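Local coordinates for protein putative TIM-barrel metal-dependent hydrolase (Mycobacterium avium subsp. paratuberculosis S397, PDB 4DZI) that is probably a metal-dependent hydrolase of the amidohydrolase superfamily, a TIM-barrel enzyme with a bimetal site that holds two cadmium ions, at residues N14-P19 with N147-E152; A165-S170 with R187-V192. One frame throughout, in Å; residues are numbered along the deposited sequence.

From the N terminus, strand 9-15 delivers a metal-binding histidine and runs out into the loop that meets helix 136-153, so contact 1 closes a long loop of 127 residues that takes in strand 115-121. Contact 2 opens only after that loop is shut: it spans the short excursion through helix 174-186, bringing the segment after strand 163-165 beside the one that leads into strand 192-193. The two therefore follow in series, neither nested nor crossed. Helix 136-153 joins them, because Asp-151 forms a salt bridge with Arg-187 and Asn-147 OD1 probably accepts a hydrogen bond from Ile-168 N, so that this helix is tied to the segments on both sides of helix 174-186.

Contact 1 (N14-P19 with N147-E152). With CD (cadmium ion), chain Q.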
ATOM      1  N   ASN C  14      13.426 -17.547  14.078  1.00 10.64           N
ATOM      2  CA  ASN C  14      13.012 -18.909  14.396  1.00 11.29           C
ATOM      3  C   ASN C  14      11.726 -18.844  15.197  1.00 10.42           C
ATOM      4  O   ASN C  14      11.394 -17.826  15.780  1.00 12.25           O
ATOM      5  CB  ASN C  14      14.102 -19.622  15.226  1.00 13.94           C
ATOM      6  CG  ASN C  14      14.981 -20.561  14.413  1.00 16.37           C
ATOM      7  OD1 ASN C  14      15.349 -21.645  14.902  1.00 16.82           O
ATOM      8  ND2 ASN C  14      15.409 -20.133  13.227  1.00 15.23           N
ATOM      9  N   HIS C  15      10.962 -19.941  15.175  1.00 12.20           N
ATOM     10  CA  HIS C  15       9.714 -20.015  15.951  1.00 10.43           C
ATOM     11  C   HIS C  15       9.596 -21.201  16.889  1.00 12.35           C
ATOM     12  O   HIS C  15      10.212 -22.235  16.665  1.00 12.44           O
ATOM     13  CB  HIS C  15       8.505 -20.006  14.985  1.00 11.13           C
ATOM     14  CG  HIS C  15       8.371 -18.714  14.240  1.00 11.86           C
ATOM     15  ND1 HIS C  15       7.751 -17.653  14.774  1.00 13.29           N
ATOM     16  CD2 HIS C  15       8.880 -18.300  13.009  1.00 13.74           C
ATOM     17  CE1 HIS C  15       7.826 -16.606  13.927  1.00  8.32           C
ATOM     18  NE2 HIS C  15       8.510 -16.988  12.850  1.00 11.27           N
ATOM     19  N   TYR C  16       8.811 -21.011  17.946  1.00 13.98           N
ATOM     20  CA  TYR C  16       8.214 -22.107  18.702  1.00 15.12           C
ATOM     21  C   TYR C  16       6.732 -22.160  18.313  1.00 19.44           C
ATOM     22  O   TYR C  16       6.199 -21.231  17.666  1.00 13.48           O
ATOM     23  CB  TYR C  16       8.361 -21.868  20.212  1.00 14.18           C
ATOM     24  CG  TYR C  16       8.043 -20.463  20.597  1.00 11.64           C
ATOM     25  CD1 TYR C  16       6.713 -20.008  20.668  1.00 11.93           C
ATOM     26  CD2 TYR C  16       9.063 -19.544  20.869  1.00 12.98           C
ATOM     27  CE1 TYR C  16       6.429 -18.684  20.994  1.00 14.83           C
ATOM     28  CE2 TYR C  16       8.784 -18.209  21.186  1.00 12.71           C
ATOM     29  CZ  TYR C  16       7.464 -17.790  21.259  1.00 14.22           C
ATOM     30  OH  TYR C  16       7.167 -16.489  21.561  1.00 16.45           O
ATOM     31  N   TYR C  17       6.053 -23.243  18.704  1.00 11.93           N
ATOM     32  CA  TYR C  17       4.604 -23.302  18.580  1.00 12.42           C
ATOM     33  C   TYR C  17       4.092 -23.252  20.016  1.00 13.10           C
ATOM     34  O   TYR C  17       4.460 -24.085  20.872  1.00 15.11           O
ATOM     35  CB  TYR C  17       4.188 -24.581  17.870  1.00 14.65           C
ATOM     36  CG  TYR C  17       4.521 -24.569  16.386  1.00 11.81           C
ATOM     37  CD1 TYR C  17       4.069 -23.530  15.571  1.00 14.41           C
ATOM     38  CD2 TYR C  17       5.323 -25.538  15.798  1.00 11.91           C
ATOM     39  CE1 TYR C  17       4.331 -23.496  14.208  1.00 13.68           C
ATOM     40  CE2 TYR C  17       5.622 -25.500  14.448  1.00 15.57           C
ATOM     41  CZ  TYR C  17       5.132 -24.471  13.648  1.00 12.85           C
ATOM     42  OH  TYR C  17       5.399 -24.467  12.293  1.00 15.17           O
ATOM     43  N   GLU C  18       3.275 -22.267  20.321  1.00 13.15           N
ATOM     44  CA  GLU C  18       2.807 -22.096  21.707  1.00 12.39           C
ATOM     45  C   GLU C  18       1.933 -23.242  22.161  1.00 14.12           C
ATOM     46  O   GLU C  18       1.103 -23.714  21.418  1.00 15.14           O
ATOM     47  CB  GLU C  18       1.982 -20.825  21.869  1.00 14.94           C
ATOM     48  CG  GLU C  18       2.719 -19.513  21.619  1.00 17.23           C
ATOM     49  CD  GLU C  18       2.793 -19.093  20.149  1.00 12.62           C
ATOM     50  OE1 GLU C  18       2.540 -19.878  19.214  1.00 14.47           O
ATOM     51  OE2 GLU C  18       3.085 -17.905  19.930  1.00 13.55           O
ATOM     52  N   PRO C  19       2.079 -23.637  23.421  1.00 15.73           N
ATOM     53  CA  PRO C  19       1.072 -24.528  24.000  1.00 20.32           C
ATOM     54  C   PRO C  19      -0.248 -23.781  24.210  1.00 16.48           C
ATOM     55  O   PRO C  19      -0.290 -22.537  24.206  1.00 14.97           O
ATOM     56  CB  PRO C  19       1.693 -24.914  25.343  1.00 23.32           C
ATOM     57  CG  PRO C  19       2.517 -23.712  25.711  1.00 21.10           C
ATOM     58  CD  PRO C  19       3.127 -23.267  24.394  1.00 15.84           C
ATOM     59  N   ASN C 147       4.380 -13.013  28.193  1.00 13.48           N
ATOM     60  CA  ASN C 147       5.794 -12.796  28.443  1.00 14.23           C
ATOM     61  C   ASN C 147       6.248 -13.646  29.637  1.00 16.65           C
ATOM     62  O   ASN C 147       7.354 -14.164  29.620  1.00 15.54           O
ATOM     63  CB  ASN C 147       6.037 -11.319  28.716  1.00 12.57           C
ATOM     64  CG  ASN C 147       5.942 -10.470  27.463  1.00 11.60           C
ATOM     65  OD1 ASN C 147       5.952 -10.985  26.350  1.00 14.65           O
ATOM     66  ND2 ASN C 147       5.895  -9.153  27.650  1.00 10.62           N
ATOM     67  N   LEU C 148       5.391 -13.788  30.652  1.00 16.46           N
ATOM     68  CA  LEU C 148       5.706 -14.673  31.789  1.00 19.66           C
ATOM     69  C   LEU C 148       5.827 -16.116  31.298  1.00 18.62           C
ATOM     70  O   LEU C 148       6.762 -16.828  31.661  1.00 18.19           O
ATOM     71  CB  LEU C 148       4.621 -14.563  32.875  1.00 16.02           C
ATOM     72  CG  LEU C 148       4.575 -13.259  33.701  1.00 15.42           C
ATOM     73  CD1 LEU C 148       3.320 -13.147  34.560  1.00 20.15           C
ATOM     74  CD2 LEU C 148       5.817 -13.189  34.574  1.00 21.23           C
ATOM     75  N   TRP C 149       4.862 -16.563  30.480  1.00 14.35           N
ATOM     76  CA  TRP C 149       4.930 -17.879  29.909  1.00 15.11           C
ATOM     77  C   TRP C 149       6.214 -18.074  29.112  1.00 13.75           C
ATOM     78  O   TRP C 149       6.873 -19.118  29.163  1.00 15.70           O
ATOM     79  CB  TRP C 149       3.687 -18.165  29.016  1.00 13.60           C
ATOM     80  CG  TRP C 149       4.026 -19.349  28.157  1.00 15.71           C
ATOM     81  CD1 TRP C 149       4.031 -20.683  28.542  1.00 16.18           C
ATOM     82  CD2 TRP C 149       4.619 -19.328  26.808  1.00 11.35           C
ATOM     83  NE1 TRP C 149       4.512 -21.469  27.552  1.00 17.92           N
ATOM     84  CE2 TRP C 149       4.863 -20.701  26.451  1.00 15.51           C
ATOM     85  CE3 TRP C 149       4.906 -18.312  25.866  1.00 12.42           C
ATOM     86  CZ2 TRP C 149       5.418 -21.067  25.231  1.00 15.85           C
ATOM     87  CZ3 TRP C 149       5.450 -18.695  24.622  1.00 12.90           C
ATOM     88  CH2 TRP C 149       5.711 -20.051  24.319  1.00 14.27           C
ATOM     89  N   LEU C 150       6.576 -17.044  28.339  1.00 13.78           N
ATOM     90  CA  LEU C 150       7.724 -17.162  27.424  1.00 13.91           C
ATOM     91  C   LEU C 150       9.027 -17.308  28.210  1.00 16.27           C
ATOM     92  O   LEU C 150       9.888 -18.124  27.868  1.00 14.07           O
ATOM     93  CB  LEU C 150       7.802 -15.923  26.534  1.00 12.91           C
ATOM     94  CG  LEU C 150       8.951 -15.875  25.533  1.00 13.97           C
ATOM     95  CD1 LEU C 150       8.878 -16.960  24.464  1.00 12.71           C
ATOM     96  CD2 LEU C 150       8.913 -14.475  24.881  1.00 13.48           C
ATOM     97  N   ASP C 151       9.139 -16.530  29.267  1.00 14.09           N
ATOM     98  CA  ASP C 151      10.369 -16.555  30.071  1.00 17.31           C
ATOM     99  C   ASP C 151      10.450 -17.891  30.813  1.00 17.90           C
ATOM    100  O   ASP C 151      11.532 -18.403  31.094  1.00 18.54           O
ATOM    101  CB  ASP C 151      10.359 -15.400  31.062  1.00 19.33           C
ATOM    102  CG  ASP C 151      11.772 -15.105  31.655  1.00 18.30           C
ATOM    103  OD1 ASP C 151      12.793 -15.371  30.984  1.00 16.99           O
ATOM    104  OD2 ASP C 151      11.826 -14.564  32.775  1.00 26.58           O
ATOM    105  N   GLU C 152       9.292 -18.433  31.160  1.00 15.14           N
ATOM    106  CA  GLU C 152       9.255 -19.774  31.772  1.00 15.74           C
ATOM    107  C   GLU C 152       9.653 -20.931  30.851  1.00 22.81           C
ATOM    108  O   GLU C 152      10.538 -21.746  31.206  1.00 19.12           O
ATOM    109  CB  GLU C 152       7.874 -20.002  32.373  1.00 18.79           C
ATOM    110  CG  GLU C 152       7.632 -21.394  32.946  1.00 20.36           C
ATOM    111  CD  GLU C 152       6.354 -21.410  33.764  1.00 37.03           C
ATOM    112  OE1 GLU C 152       5.317 -21.005  33.223  1.00 22.56           O
ATOM    113  OE2 GLU C 152       6.375 -21.786  34.950  1.00 40.98           O
TER
HETATM  114 CD    CD Q 502       9.266 -15.723  11.230  1.00 12.10          CD
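An aromatic, buried loop-to-helix contact joins residues 16-19, just beyond the end of strand 9-15, to helix 136-153, with Tyr-16 and Trp-149 at its centre. The two rings form a T-shaped pair: the edge of the indole's six-membered ring points at the face of the tyrosine, with centroids 5.3 Å apart and planes at 71°. Trp-149 CH2 makes the approach, 3.7 Å from Tyr-16 CE1. CG of Trp-149 stands anti to its backbone N (chi1 163°), carrying the indole from the helix toward the loop. A large flat residue suits this place, since one indole serves Tyr-16, Pro-19 and the aliphatic part of Glu-18. Pro-19, a compact apolar ring, sets its CD 3.3 Å from Trp-149 CZ2 and its CG near NE1. Leu-150, one residue on, adds a methyl, CD1 lying 3.5 Å from Tyr-16 CE2 and also close to the phenol oxygen.

This loop follows the first strand of the amidohydrolase TIM barrel, whose metal ligands sit at the C-terminal ends of the strands. His-15 NE2 binds a cadmium ion at 2.2 Å, together with Asp-13, His-230, Glu-293 and Asp-356, so the aromatic pair begins one residue beyond a metal ligand. Glu-18 turns a different part of itself to each neighbour. Its aliphatic CG lies 4.1 Å from Trp-149 CH2, while a bend at chi2 (84°) takes the buried carboxylate to the backbone: OE1 accepts from Phe-124 N and OE2 from Thr-123 N, two bonds that should restrain its rotation.

Contact 2 (A165-S170 with R187-V192); sequences AAPIVS and RGAKLV
Pro-167 lays its ring over the 187-192 segment, CG resting 3.9 Å from the methyl of Ala-189 and CD 3.2 Å from Leu-191 O. The same CG reaches Val-192 CG1 more loosely, so one ring spans three residues; small Ala-189 leaves room for it. One residue earlier, Ala-166 directs its methyl at Leu-191, CB to CG 4.0 Å. Further along, Val-169 and Val-192 meet by their branches: with Val-169 CG1 opposite the backbone N across the CA-CB bond (chi1 174°), CG2 is the branch that comes to 4.0 Å from Val-192 CB. Val-184 of helix 174-186 packs against Pro-167, Ala-189 and Val-192.

The topology is a beta-alpha-beta crossover of the TIM barrel, running from strand 163-165 through helix 174-186 to strand 192-193. Gly-188, with positive phi (91°), is the C-prime residue of a Schellman motif that ends this helix, a conformation glycine adopts readily because it lacks CB. Lys-190 NZ then folds back to Gly-188 O at 2.9 Å and also forms a salt bridge with Asp-157.

No direct hydrogen bond links the two segments. A water bridges them, donating to Ala-165 O and accepting from Lys-190 N, and two CA-H...O contacts run in opposite senses, Ala-166 CA to Leu-191 O and Val-192 CA to Pro-167 O. Proline has no backbone N-H to offer Leu-191 O, a buried carbonyl with no hydrogen-bond partner in the model. Within the two segments, then, ordinary van der Waals contact between apolar groups dominates, and direct backbone hydrogen bonding begins one residue on, where Leu-193 pairs with Pro-167 and Val-169.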
ATOM      1  N   ALA C 165      14.734 -15.167  23.305  1.00 12.71           N
ATOM      2  CA  ALA C 165      13.273 -15.225  23.141  1.00 12.91           C
ATOM      3  C   ALA C 165      12.728 -13.840  23.360  1.00 15.67           C
ATOM      4  O   ALA C 165      12.827 -13.302  24.446  1.00 13.90           O
ATOM      5  CB  ALA C 165      12.649 -16.233  24.124  1.00 14.64           C
ATOM      6  N   ALA C 166      12.124 -13.269  22.320  1.00 12.91           N
ATOM      7  CA  ALA C 166      11.697 -11.893  22.364  1.00 14.77           C
ATOM      8  C   ALA C 166      10.284 -11.737  22.923  1.00 13.45           C
ATOM      9  O   ALA C 166       9.308 -12.221  22.327  1.00 12.80           O
ATOM     10  CB  ALA C 166      11.766 -11.321  20.940  1.00 13.73           C
ATOM     11  N   PRO C 167      10.143 -11.044  24.069  1.00 11.65           N
ATOM     12  CA  PRO C 167       8.807 -10.832  24.620  1.00 10.23           C
ATOM     13  C   PRO C 167       8.081  -9.771  23.771  1.00 14.48           C
ATOM     14  O   PRO C 167       8.722  -9.064  22.979  1.00 15.12           O
ATOM     15  CB  PRO C 167       9.069 -10.262  26.025  1.00 13.96           C
ATOM     16  CG  PRO C 167      10.419  -9.614  25.900  1.00 15.52           C
ATOM     17  CD  PRO C 167      11.212 -10.450  24.910  1.00 14.78           C
ATOM     18  N   ILE C 168       6.775  -9.662  23.955  1.00 15.73           N
ATOM     19  CA  ILE C 168       5.989  -8.646  23.225  1.00 13.97           C
ATOM     20  C   ILE C 168       5.835  -7.417  24.098  1.00 15.95           C
ATOM     21  O   ILE C 168       5.593  -7.542  25.302  1.00 16.68           O
ATOM     22  CB  ILE C 168       4.602  -9.194  22.836  1.00 15.62           C
ATOM     23  CG1 ILE C 168       4.746 -10.367  21.855  1.00 14.34           C
ATOM     24  CG2 ILE C 168       3.746  -8.085  22.208  1.00 22.55           C
ATOM     25  CD1 ILE C 168       3.448 -11.113  21.600  1.00 17.19           C
ATOM     26  N   VAL C 169       5.962  -6.229  23.509  1.00 14.95           N
ATOM     27  CA  VAL C 169       5.581  -4.987  24.204  1.00 13.83           C
ATOM     28  C   VAL C 169       4.448  -4.367  23.407  1.00 13.24           C
ATOM     29  O   VAL C 169       4.609  -4.126  22.201  1.00 15.85           O
ATOM     30  CB  VAL C 169       6.735  -3.998  24.323  1.00 14.21           C
ATOM     31  CG1 VAL C 169       6.243  -2.681  24.911  1.00 17.86           C
ATOM     32  CG2 VAL C 169       7.811  -4.616  25.217  1.00 23.02           C
ATOM     33  N   SER C 170       3.292  -4.188  24.051  1.00 15.57           N
ATOM     34  CA  SER C 170       2.229  -3.395  23.458  1.00 15.19           C
ATOM     35  C   SER C 170       2.324  -1.978  23.996  1.00 18.65           C
ATOM     36  O   SER C 170       2.461  -1.758  25.209  1.00 17.39           O
ATOM     37  CB  SER C 170       0.842  -3.940  23.797  1.00 13.11           C
ATOM     38  OG  SER C 170      -0.171  -3.030  23.315  1.00 16.86           O
ATOM     39  N   ARG C 187      14.440  -8.936  33.399  1.00 24.79           N
ATOM     40  CA  ARG C 187      14.616 -10.369  33.208  1.00 23.02           C
ATOM     41  C   ARG C 187      15.620 -10.710  32.088  1.00 26.22           C
ATOM     42  O   ARG C 187      15.766 -11.861  31.704  1.00 26.96           O
ATOM     43  CB  ARG C 187      13.269 -11.050  32.931  1.00 26.11           C
ATOM     44  CG  ARG C 187      12.308 -11.112  34.115  1.00 29.27           C
ATOM     45  CD  ARG C 187      12.304 -12.508  34.742  1.00 30.71           C
ATOM     46  NE  ARG C 187      11.273 -12.665  35.780  1.00 82.18           N
ATOM     47  CZ  ARG C 187      10.142 -13.379  35.674  1.00 77.72           C
ATOM     48  NH1 ARG C 187       9.304 -13.429  36.707  1.00 41.40           N
ATOM     49  NH2 ARG C 187       9.828 -14.050  34.565  1.00 29.48           N
ATOM     50  N   GLY C 188      16.314  -9.715  31.572  1.00 24.12           N
ATOM     51  CA  GLY C 188      17.387  -9.973  30.633  1.00 25.28           C
ATOM     52  C   GLY C 188      17.022 -10.000  29.160  1.00 18.38           C
ATOM     53  O   GLY C 188      17.827 -10.391  28.350  1.00 18.95           O
ATOM     54  N   ALA C 189      15.826  -9.533  28.780  1.00 18.54           N
ATOM     55  CA  ALA C 189      15.492  -9.505  27.345  1.00 19.40           C
ATOM     56  C   ALA C 189      16.516  -8.703  26.544  1.00 16.72           C
ATOM     57  O   ALA C 189      16.945  -7.632  26.979  1.00 16.08           O
ATOM     58  CB  ALA C 189      14.093  -8.926  27.146  1.00 18.35           C
ATOM     59  N   LYS C 190      16.841  -9.200  25.359  1.00 14.53           N
ATOM     60  CA  LYS C 190      17.830  -8.585  24.484  1.00 15.16           C
ATOM     61  C   LYS C 190      17.186  -8.055  23.190  1.00 16.26           C
ATOM     62  O   LYS C 190      17.856  -7.397  22.371  1.00 14.73           O
ATOM     63  CB  LYS C 190      18.942  -9.588  24.132  1.00 16.17           C
ATOM     64  CG  LYS C 190      19.680 -10.149  25.344  1.00 17.47           C
ATOM     65  CD  LYS C 190      20.304  -9.057  26.174  1.00 18.31           C
ATOM     66  CE  LYS C 190      21.325  -9.652  27.166  1.00 21.99           C
ATOM     67  NZ  LYS C 190      20.681 -10.578  28.142  1.00 23.35           N
ATOM     68  N   LEU C 191      15.918  -8.407  23.003  1.00 17.42           N
ATOM     69  CA  LEU C 191      15.145  -7.997  21.801  1.00 13.89           C
ATOM     70  C   LEU C 191      13.691  -7.971  22.258  1.00 14.51           C
ATOM     71  O   LEU C 191      13.272  -8.867  23.022  1.00 15.75           O
ATOM     72  CB  LEU C 191      15.316  -9.018  20.652  1.00 15.10           C
ATOM     73  CG  LEU C 191      14.466  -8.817  19.379  1.00 17.11           C
ATOM     74  CD1 LEU C 191      14.818  -7.517  18.652  1.00 16.11           C
ATOM     75  CD2 LEU C 191      14.663 -10.000  18.446  1.00 15.91           C
ATOM     76  N   VAL C 192      12.920  -6.942  21.879  1.00 13.94           N
ATOM     77  CA  VAL C 192      11.491  -6.965  22.190  1.00 13.95           C
ATOM     78  C   VAL C 192      10.717  -6.832  20.874  1.00 14.87           C
ATOM     79  O   VAL C 192      11.202  -6.185  19.935  1.00 18.76           O
ATOM     80  CB  VAL C 192      11.056  -5.839  23.154  1.00 26.96           C
ATOM     81  CG1 VAL C 192      11.929  -5.837  24.404  1.00 18.70           C
ATOM     82  CG2 VAL C 192      11.120  -4.493  22.447  1.00 24.52           C
TER
HETATM   83  O   HOH W   1      15.291 -11.631  24.821  1.00 16.54           O